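Local coordinates for protein Aac(6')-ib (Escherichia coli, PDB 2BUE) that probably transfers the acetyl group of acetyl-CoA to the 6'-amino group of aminoglycoside antibiotics such as kanamycin B, conferring resistance to them, at residues 189-192 with 196-199; 113-118 with 141-146. The protein carries 2 engineered substitutions. All coordinates share one frame; numbering follows the deposited sequence. Where two conformers were deposited one is given.

Contact 1 (189-192 with 196-199); sequences VQTR and ERTR. With CA (calcium ion), chain E.
Arg-192 and Glu-196 stand one helical turn apart, tied by the bond from Glu-196 N to Arg-192 O. It is 2.9 Å long and nearly straight, 166° at the hydrogen, and belongs to the short helix 192-197. The Glu-196 carboxylate lies against the methylenes of Arg-192, not against its guanidinium. With CG swung opposite the backbone N (chi1 179°), the Arg-192 chain runs out extended as far as CD. Glu-196 keeps CG beside its own backbone N and is extended beyond it, which takes the carboxylate across those methylenes, OE2 lying 3.5 Å from Arg-192 CG. The bend at chi3 of Arg-192, -71°, carries the guanidinium off to another neighbour; Arg-192 NE remains 4.9 Å from Glu-196 OE2, so any attraction between the opposite charges is probably weak. Arginine suits this place because its methylenes can lie beside the carboxylate while its far end donates to backbone carbonyls, that of Val-149 among them. Thr-191, at the N-cap, turns OG1 to Ala-194 N, a common use of threonine where a helix starts. At the other end the guanidinium of Arg-199 offers NH1, almost in its own plane, to Thr-198 OG1 at 2.9 Å, and also meets Phe-195 in a cation-pi contact. Arg-197 O, 2.4 Å from calcium, shares the ion with Ser-200 O and Ala-202 O. The contact thus forms a surface corner where strand 183-191, lying between strands 151-154 and 173-180 in the sheet, gives way to the C-terminal helix 192-197.

Contact 2 (113-118 with 141-146); sequences GVRGID and ELLFND. With RIO (ribostamycin), chain C.
Ile-117 on the strand and Leu-143 on the helix meet methyl to methyl, Ile-117 CG2 lying 3.4 Å from Leu-143 CD1, closer than carbons usually pack. Both side chains point from their backbones into the interface between sheet and helix. Ile-117 sets CG2 beside its own backbone N and CG1 between N and the carbonyl carbon (chi1 58°), a less common setting for isoleucine. Leu-143 CD1 also reaches Arg-115 CB at 4.2 Å, while Ile-152 and Ser-95 border the leucine and Val-136 and Leu-139 border Ile-117. Branched aliphatic residues fit such a layer, where shape rather than polarity sets the packing. Strand 114-121, helix 131-144 and strand 151-154 make up a beta-alpha-beta unit of the GNAT fold, with the helix crossing over between two parallel neighbouring strands. Side chains alternate along the first of these: Ile-117 faces the helix, whereas Asp-118 turns to the antibiotic, its OD1 accepting from both N3 and N2 of ribostamycin at 2.8 Å each. Gln-94 donates to the other carboxylate oxygen, OD2, which would limit rotation of the carboxylate. Toward Arg-115 and Asp-146 the contact is looser and wet. Arg-115 NH2 and Asp-146 OD2 stay 4.3 Å apart, too far for a salt bridge, and two waters fill in between: one accepts from Arg-115 NE, the other from NH2, both at the guanidinium edge, and each donates to Asp-146 OD2. Arg-115 NH1 turns back to donate to Val-114 O from above the carbonyl plane, and to Pro-112 O, and Asp-146 OD1 takes the N-H of Glu-148.

Contacts 1 and 2 lie in series along the chain, their centres 11 Å apart, and meet at the C-terminal end of helix 131-144. There Arg-192 NH1 of contact 1 reaches Phe-144 O of contact 2 at 3.0 Å, probably a hydrogen bond, and the ring of Phe-144 packs by CZ against Gln-190 O at 3.5 Å. Both contacts rest on the same sheet, but their relation to ligands differs. Segment 113-118 carries Asp-118 into the ribostamycin pocket, and Ile-117 has its side chain about 8 Å from coenzyme A; contact 1, its centre about 18 Å from that of the chain, contributes the backbone O of Arg-197 to a calcium site. A different calcium ion lies about 4 Å from the side chain of Asp-146.

Contact 1 (189-192 with 196-199)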
ATOM      1  N   VAL A 189       9.767   5.059  -6.200  1.00  9.81           N
ATOM      2  CA  VAL A 189       8.891   5.086  -7.379  1.00 10.09           C
ATOM      3  C   VAL A 189       9.190   3.953  -8.355  1.00 10.98           C
ATOM      4  O   VAL A 189      10.305   3.398  -8.400  1.00 10.96           O
ATOM      5  CB  VAL A 189       8.937   6.468  -8.126  1.00  9.13           C
ATOM      6  CG1 VAL A 189       8.624   7.647  -7.210  1.00 11.44           C
ATOM      7  CG2 VAL A 189      10.254   6.665  -8.883  1.00 11.64           C
ATOM      8  N   GLN A 190       8.179   3.639  -9.164  1.00 10.31           N
ATOM      9  CA  GLN A 190       8.300   2.728 -10.292  1.00 11.06           C
ATOM     10  C   GLN A 190       7.483   3.348 -11.435  1.00 10.52           C
ATOM     11  O   GLN A 190       6.279   3.514 -11.304  1.00 10.82           O
ATOM     12  CB  GLN A 190       7.732   1.363  -9.919  1.00 11.25           C
ATOM     13  CG  GLN A 190       7.966   0.320 -10.972  1.00 13.83           C
ATOM     14  CD  GLN A 190       7.589  -1.086 -10.554  1.00 15.89           C
ATOM     15  OE1 GLN A 190       7.281  -1.386  -9.368  1.00 17.54           O
ATOM     16  NE2 GLN A 190       7.652  -1.984 -11.519  1.00 16.78           N
ATOM     17  N   THR A 191       8.135   3.725 -12.537  1.00 10.94           N
ATOM     18  CA  THR A 191       7.437   4.367 -13.662  1.00 10.91           C
ATOM     19  C   THR A 191       6.829   3.314 -14.588  1.00 10.85           C
ATOM     20  O   THR A 191       7.258   2.165 -14.603  1.00 10.60           O
ATOM     21  CB  THR A 191       8.399   5.224 -14.524  1.00 12.31           C
ATOM     22  OG1 THR A 191       9.381   4.361 -15.122  1.00 12.16           O
ATOM     23  CG2 THR A 191       9.088   6.321 -13.651  1.00 12.62           C
ATOM     24  N   ARG A 192       5.862   3.734 -15.406  1.00 10.47           N
ATOM     25  CA  ARG A 192       5.281   2.822 -16.370  1.00 11.12           C
ATOM     26  C   ARG A 192       6.359   2.335 -17.325  1.00 11.11           C
ATOM     27  O   ARG A 192       6.371   1.174 -17.649  1.00 11.38           O
ATOM     28  CB  ARG A 192       4.143   3.482 -17.145  1.00 10.70           C
ATOM     29  CG  ARG A 192       3.542   2.526 -18.181  1.00 10.29           C
ATOM     30  CD  ARG A 192       2.382   3.168 -18.927  1.00 10.85           C
ATOM     31  NE  ARG A 192       1.198   3.333 -18.077  1.00 10.33           N
ATOM     32  CZ  ARG A 192       0.314   2.365 -17.809  1.00 10.08           C
ATOM     33  NH1 ARG A 192       0.477   1.135 -18.298  1.00  9.31           N
ATOM     34  NH2 ARG A 192      -0.721   2.628 -16.996  1.00 10.56           N
ATOM     35  N   GLU A 196       7.243  -1.580 -18.155  1.00 13.87           N
ATOM     36  CA  GLU A 196       7.256  -2.097 -19.541  1.00 14.44           C
ATOM     37  C   GLU A 196       8.580  -2.789 -19.856  1.00 14.92           C
ATOM     38  O   GLU A 196       8.597  -3.935 -20.318  1.00 14.90           O
ATOM     39  CB  GLU A 196       7.029  -0.956 -20.536  1.00 14.67           C
ATOM     40  CG  GLU A 196       5.600  -0.380 -20.521  1.00 15.29           C
ATOM     41  CD  GLU A 196       5.487   0.925 -21.275  1.00 15.02           C
ATOM     42  OE1 GLU A 196       6.513   1.447 -21.773  1.00 18.24           O
ATOM     43  OE2 GLU A 196       4.374   1.466 -21.359  1.00 13.85           O
ATOM     44  N   ARG A 197       9.684  -2.098 -19.563  1.00 15.50           N
ATOM     45  CA  ARG A 197      11.031  -2.618 -19.861  1.00 17.14           C
ATOM     46  C   ARG A 197      11.312  -3.920 -19.146  1.00 18.11           C
ATOM     47  O   ARG A 197      11.983  -4.810 -19.701  1.00 18.91           O
ATOM     48  CB  ARG A 197      12.096  -1.581 -19.524  1.00 17.44           C
ATOM     49  CG  ARG A 197      12.152  -0.412 -20.481  1.00 20.94           C
ATOM     50  CD  ARG A 197      13.316   0.525 -20.125  1.00 27.03           C
ATOM     51  NE  ARG A 197      12.938   1.693 -19.309  1.00 32.81           N
ATOM     52  CZ  ARG A 197      13.220   1.854 -18.012  1.00 35.20           C
ATOM     53  NH1 ARG A 197      13.866   0.916 -17.328  1.00 36.85           N
ATOM     54  NH2 ARG A 197      12.842   2.961 -17.386  1.00 35.78           N
ATOM     55  N   THR A 198      10.778  -4.070 -17.936  1.00 17.86           N
ATOM     56  CA  THR A 198      11.075  -5.248 -17.123  1.00 19.53           C
ATOM     57  C   THR A 198      10.112  -6.411 -17.303  1.00 20.50           C
ATOM     58  O   THR A 198      10.264  -7.442 -16.637  1.00 20.68           O
ATOM     59  CB  THR A 198      11.235  -4.909 -15.624  1.00 19.76           C
ATOM     60  OG1 THR A 198      10.024  -4.317 -15.136  1.00 19.21           O
ATOM     61  CG2 THR A 198      12.415  -3.935 -15.425  1.00 19.06           C
ATOM     62  N   ARG A 199       9.132  -6.281 -18.205  1.00 21.15           N
ATOM     63  CA  ARG A 199       8.209  -7.414 -18.445  1.00 22.03           C
ATOM     64  C   ARG A 199       8.847  -8.589 -19.175  1.00 22.52           C
ATOM     65  O   ARG A 199       8.383  -9.716 -19.054  1.00 22.31           O
ATOM     66  CB  ARG A 199       6.943  -6.993 -19.218  1.00 22.39           C
ATOM     67  CG  ARG A 199       5.944  -6.132 -18.448  1.00 23.68           C
ATOM     68  CD  ARG A 199       5.694  -6.581 -17.037  1.00 23.33           C
ATOM     69  NE  ARG A 199       6.702  -6.034 -16.128  1.00 25.59           N
ATOM     70  CZ  ARG A 199       6.816  -6.351 -14.845  1.00 26.15           C
ATOM     71  NH1 ARG A 199       7.771  -5.795 -14.115  1.00 26.44           N
ATOM     72  NH2 ARG A 199       5.976  -7.218 -14.289  1.00 26.53           N
TER
HETATM   73 CA    CA E1203      12.986  -5.658 -21.662  1.00 18.63          CA
HETATM   74  O   HOH W   1      14.789  -5.965 -20.239  1.00 21.64           O

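Contact 2 (113-118 with 141-146)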
ATOM      1  N   GLY A 113      -1.866  11.213 -12.704  1.00 10.84           N
ATOM      2  CA  GLY A 113      -1.642   9.793 -13.013  1.00 10.63           C
ATOM      3  C   GLY A 113      -0.815   9.046 -11.969  1.00 10.13           C
ATOM      4  O   GLY A 113      -0.671   7.814 -12.033  1.00 10.45           O
ATOM      5  N   VAL A 114      -0.244   9.796 -11.022  1.00  9.96           N
ATOM      6  CA  VAL A 114       0.591   9.183  -9.992  1.00  9.35           C
ATOM      7  C   VAL A 114      -0.298   8.487  -8.935  1.00  9.57           C
ATOM      8  O   VAL A 114      -1.258   9.088  -8.430  1.00  9.95           O
ATOM      9  CB  VAL A 114       1.546  10.217  -9.336  1.00 10.00           C
ATOM     10  CG1 VAL A 114       2.351   9.549  -8.219  1.00 10.39           C
ATOM     11  CG2 VAL A 114       2.484  10.816 -10.398  1.00  9.80           C
ATOM     12  N   ARG A 115       0.001   7.219  -8.639  1.00  9.13           N
ATOM     13  CA  ARG A 115      -0.737   6.449  -7.628  1.00  8.39           C
ATOM     14  C   ARG A 115       0.245   6.005  -6.560  1.00  9.27           C
ATOM     15  O   ARG A 115       1.365   5.631  -6.901  1.00  9.74           O
ATOM     16  CB  ARG A 115      -1.366   5.187  -8.213  1.00  9.19           C
ATOM     17  CG  ARG A 115      -2.328   5.457  -9.353  1.00  8.13           C
ATOM     18  CD  ARG A 115      -3.695   5.926  -8.812  1.00  9.42           C
ATOM     19  NE  ARG A 115      -4.561   6.307  -9.934  1.00  8.45           N
ATOM     20  CZ  ARG A 115      -4.539   7.505 -10.513  1.00 11.85           C
ATOM     21  NH1 ARG A 115      -3.700   8.456 -10.091  1.00 10.26           N
ATOM     22  NH2 ARG A 115      -5.349   7.757 -11.532  1.00 11.41           N
ATOM     23  N   GLY A 116      -0.162   6.066  -5.293  1.00  8.46           N
ATOM     24  CA  GLY A 116       0.692   5.512  -4.248  1.00  8.73           C
ATOM     25  C   GLY A 116       0.057   4.258  -3.683  1.00  8.81           C
ATOM     26  O   GLY A 116      -1.145   4.020  -3.866  1.00  8.40           O
ATOM     27  N   ILE A 117       0.853   3.469  -2.984  1.00  8.00           N
ATOM     28  CA  ILE A 117       0.359   2.248  -2.354  1.00  8.11           C
ATOM     29  C   ILE A 117       0.867   2.120  -0.913  1.00  8.55           C
ATOM     30  O   ILE A 117       1.949   2.648  -0.565  1.00  8.13           O
ATOM     31  CB  ILE A 117       0.750   0.994  -3.158  1.00  8.61           C
ATOM     32  CG1 ILE A 117       2.285   0.895  -3.314  1.00  8.99           C
ATOM     33  CG2 ILE A 117       0.081   1.029  -4.561  1.00  8.96           C
ATOM     34  CD1 ILE A 117       2.769  -0.476  -3.885  1.00  9.05           C
ATOM     35  N   ASP A 118       0.091   1.387  -0.123  1.00  9.01           N
ATOM     36  CA  ASP A 118       0.490   0.983   1.249  1.00  8.34           C
ATOM     37  C   ASP A 118      -0.065  -0.415   1.427  1.00  9.07           C
ATOM     38  O   ASP A 118      -1.092  -0.757   0.834  1.00  8.86           O
ATOM     39  CB  ASP A 118      -0.141   1.897   2.297  1.00  9.00           C
ATOM     40  CG  ASP A 118       0.189   3.363   2.082  1.00  9.34           C
ATOM     41  OD1 ASP A 118       1.325   3.769   2.386  1.00  9.87           O
ATOM     42  OD2 ASP A 118      -0.705   4.087   1.613  1.00  9.68           O
ATOM     43  N   GLU A 141       0.942  -4.269 -10.968  1.00  9.21           N
ATOM     44  CA  GLU A 141       0.328  -4.720 -12.237  1.00  9.57           C
ATOM     45  C   GLU A 141      -1.119  -4.207 -12.381  1.00  8.94           C
ATOM     46  O   GLU A 141      -1.493  -3.653 -13.441  1.00 10.47           O
ATOM     47  CB  GLU A 141       0.399  -6.241 -12.365  1.00 10.79           C
ATOM     48  CG  GLU A 141      -0.127  -6.737 -13.723  1.00 11.99           C
ATOM     49  CD  GLU A 141       0.182  -8.187 -13.969  1.00 16.83           C
ATOM     50  OE1 GLU A 141       1.332  -8.615 -13.735  1.00 20.35           O
ATOM     51  OE2 GLU A 141      -0.744  -8.909 -14.380  1.00 21.06           O
ATOM     52  N   LEU A 142      -1.913  -4.339 -11.310  1.00  8.87           N
ATOM     53  CA  LEU A 142      -3.286  -3.854 -11.307  0.50  8.81           C
ATOM     54  C   LEU A 142      -3.330  -2.369 -11.687  1.00  8.38           C
ATOM     55  O   LEU A 142      -4.076  -1.955 -12.596  1.00  8.25           O
ATOM     56  CB  LEU A 142      -3.897  -4.099  -9.917  0.50  9.34           C
ATOM     57  CG  LEU A 142      -5.371  -3.770  -9.667  0.50 10.00           C
ATOM     58  CD1 LEU A 142      -5.834  -4.523  -8.420  0.50  9.60           C
ATOM     59  CD2 LEU A 142      -5.558  -2.282  -9.480  0.50 11.36           C
ATOM     60  N   LEU A 143      -2.532  -1.568 -10.986  1.00  8.05           N
ATOM     61  CA  LEU A 143      -2.515  -0.140 -11.215  1.00  8.57           C
ATOM     62  C   LEU A 143      -2.116   0.238 -12.649  1.00  8.34           C
ATOM     63  O   LEU A 143      -2.744   1.112 -13.246  1.00  9.73           O
ATOM     64  CB  LEU A 143      -1.651   0.574 -10.158  1.00  8.40           C
ATOM     65  CG  LEU A 143      -2.247   0.522  -8.742  1.00  7.37           C
ATOM     66  CD1 LEU A 143      -1.206   1.000  -7.689  1.00  8.97           C
ATOM     67  CD2 LEU A 143      -3.528   1.357  -8.630  1.00 10.44           C
ATOM     68  N   PHE A 144      -1.081  -0.403 -13.199  1.00  8.53           N
ATOM     69  CA  PHE A 144      -0.685  -0.086 -14.575  1.00  9.20           C
ATOM     70  C   PHE A 144      -1.719  -0.584 -15.612  1.00  9.78           C
ATOM     71  O   PHE A 144      -1.694  -0.174 -16.762  1.00 10.53           O
ATOM     72  CB  PHE A 144       0.723  -0.586 -14.880  1.00  9.99           C
ATOM     73  CG  PHE A 144       1.814   0.259 -14.249  1.00  8.17           C
ATOM     74  CD1 PHE A 144       1.786   1.661 -14.366  1.00 11.12           C
ATOM     75  CD2 PHE A 144       2.902  -0.344 -13.602  1.00 11.26           C
ATOM     76  CE1 PHE A 144       2.820   2.459 -13.820  1.00 10.50           C
ATOM     77  CE2 PHE A 144       3.936   0.437 -13.031  1.00 10.29           C
ATOM     78  CZ  PHE A 144       3.894   1.822 -13.139  1.00 10.53           C
ATOM     79  N   ASN A 145      -2.627  -1.448 -15.190  1.00 10.27           N
ATOM     80  CA  ASN A 145      -3.732  -1.832 -16.097  1.00  9.74           C
ATOM     81  C   ASN A 145      -4.809  -0.755 -16.190  1.00 10.61           C
ATOM     82  O   ASN A 145      -5.780  -0.861 -16.969  1.00 10.73           O
ATOM     83  CB  ASN A 145      -4.314  -3.187 -15.680  1.00 10.46           C
ATOM     84  CG  ASN A 145      -3.499  -4.342 -16.224  1.00 11.15           C
ATOM     85  OD1 ASN A 145      -2.819  -4.191 -17.252  1.00 13.49           O
ATOM     86  ND2 ASN A 145      -3.559  -5.511 -15.549  1.00 11.44           N
ATOM     87  N   ASP A 146      -4.634   0.306 -15.409  1.00  9.72           N
ATOM     88  CA  ASP A 146      -5.345   1.542 -15.684  1.00 10.39           C
ATOM     89  C   ASP A 146      -4.446   2.409 -16.561  1.00 11.28           C
ATOM     90  O   ASP A 146      -3.408   2.908 -16.078  1.00  9.87           O
ATOM     91  CB  ASP A 146      -5.682   2.268 -14.363  1.00 10.40           C
ATOM     92  CG  ASP A 146      -6.397   3.598 -14.590  1.00 11.50           C
ATOM     93  OD1 ASP A 146      -6.552   4.031 -15.747  1.00 11.72           O
ATOM     94  OD2 ASP A 146      -6.797   4.228 -13.592  1.00 13.15           O
TER
HETATM   95  O1  RIO C1201      -4.457   4.026   6.251  1.00 28.45           O
HETATM   96  C1  RIO C1201      -5.681   4.592   5.763  1.00 26.97           C
HETATM   97  C2  RIO C1201      -5.761   6.051   6.232  1.00 26.43           C
HETATM   98  O2  RIO C1201      -4.452   6.639   6.377  1.00 23.57           O
HETATM   99  C3  RIO C1201      -4.084   7.298   5.155  1.00 21.54           C
HETATM  100  O3  RIO C1201      -3.076   6.543   4.452  1.00 12.35           O
HETATM  101  C4  RIO C1201      -1.861   7.328   4.127  1.00 12.01           C
HETATM  102  C5  RIO C1201      -2.009   8.092   2.780  1.00 11.32           C
HETATM  103  O4  RIO C1201      -3.064   9.036   2.859  1.00 12.18           O
HETATM  104  C6  RIO C1201      -0.722   8.796   2.315  1.00  9.19           C
HETATM  105  N1  RIO C1201      -0.937   9.333   0.940  1.00  9.78           N
HETATM  106  C7  RIO C1201       0.461   7.790   2.290  1.00 10.47           C
HETATM  107  C8  RIO C1201       0.640   7.138   3.677  1.00  9.08           C
HETATM  108  N2  RIO C1201       1.832   6.244   3.630  1.00  9.05           N
HETATM  109  C9  RIO C1201      -0.650   6.351   4.093  1.00 10.33           C
HETATM  110  O5  RIO C1201      -0.403   5.915   5.462  1.00  9.72           O
HETATM  111  C10 RIO C1201      -0.864   4.591   5.735  1.00 11.28           C
HETATM  112  O6  RIO C1201       0.102   3.634   5.374  1.00 12.89           O
HETATM  113  C11 RIO C1201       1.327   3.613   6.191  1.00 14.40           C
HETATM  114  C12 RIO C1201       2.138   2.386   5.710  1.00 13.70           C
HETATM  115  N3  RIO C1201       2.816   2.683   4.439  1.00 14.04           N
HETATM  116  C13 RIO C1201       0.990   3.494   7.709  1.00 15.01           C
HETATM  117  O7  RIO C1201       2.224   3.649   8.450  1.00 15.24           O
HETATM  118  C14 RIO C1201      -0.026   4.589   8.115  1.00 13.41           C
HETATM  119  O8  RIO C1201      -0.357   4.545   9.533  1.00 16.95           O
HETATM  120  C15 RIO C1201      -1.284   4.519   7.233  1.00 11.63           C
HETATM  121  N4  RIO C1201      -2.241   5.579   7.546  1.00 13.16           N
HETATM  122  C16 RIO C1201      -5.402   7.472   4.357  1.00 25.05           C
HETATM  123  O9  RIO C1201      -5.605   8.868   4.206  1.00 27.78           O
HETATM  124  C17 RIO C1201      -6.507   6.994   5.315  1.00 28.15           C
HETATM  125  O10 RIO C1201      -6.931   8.138   6.107  1.00 31.26           O
HETATM  126  O   HOH W   2      -6.167   4.148 -10.848  1.00 13.55           O
HETATM  127  O   HOH W   3      -7.226   6.745 -13.173  1.00 16.09           O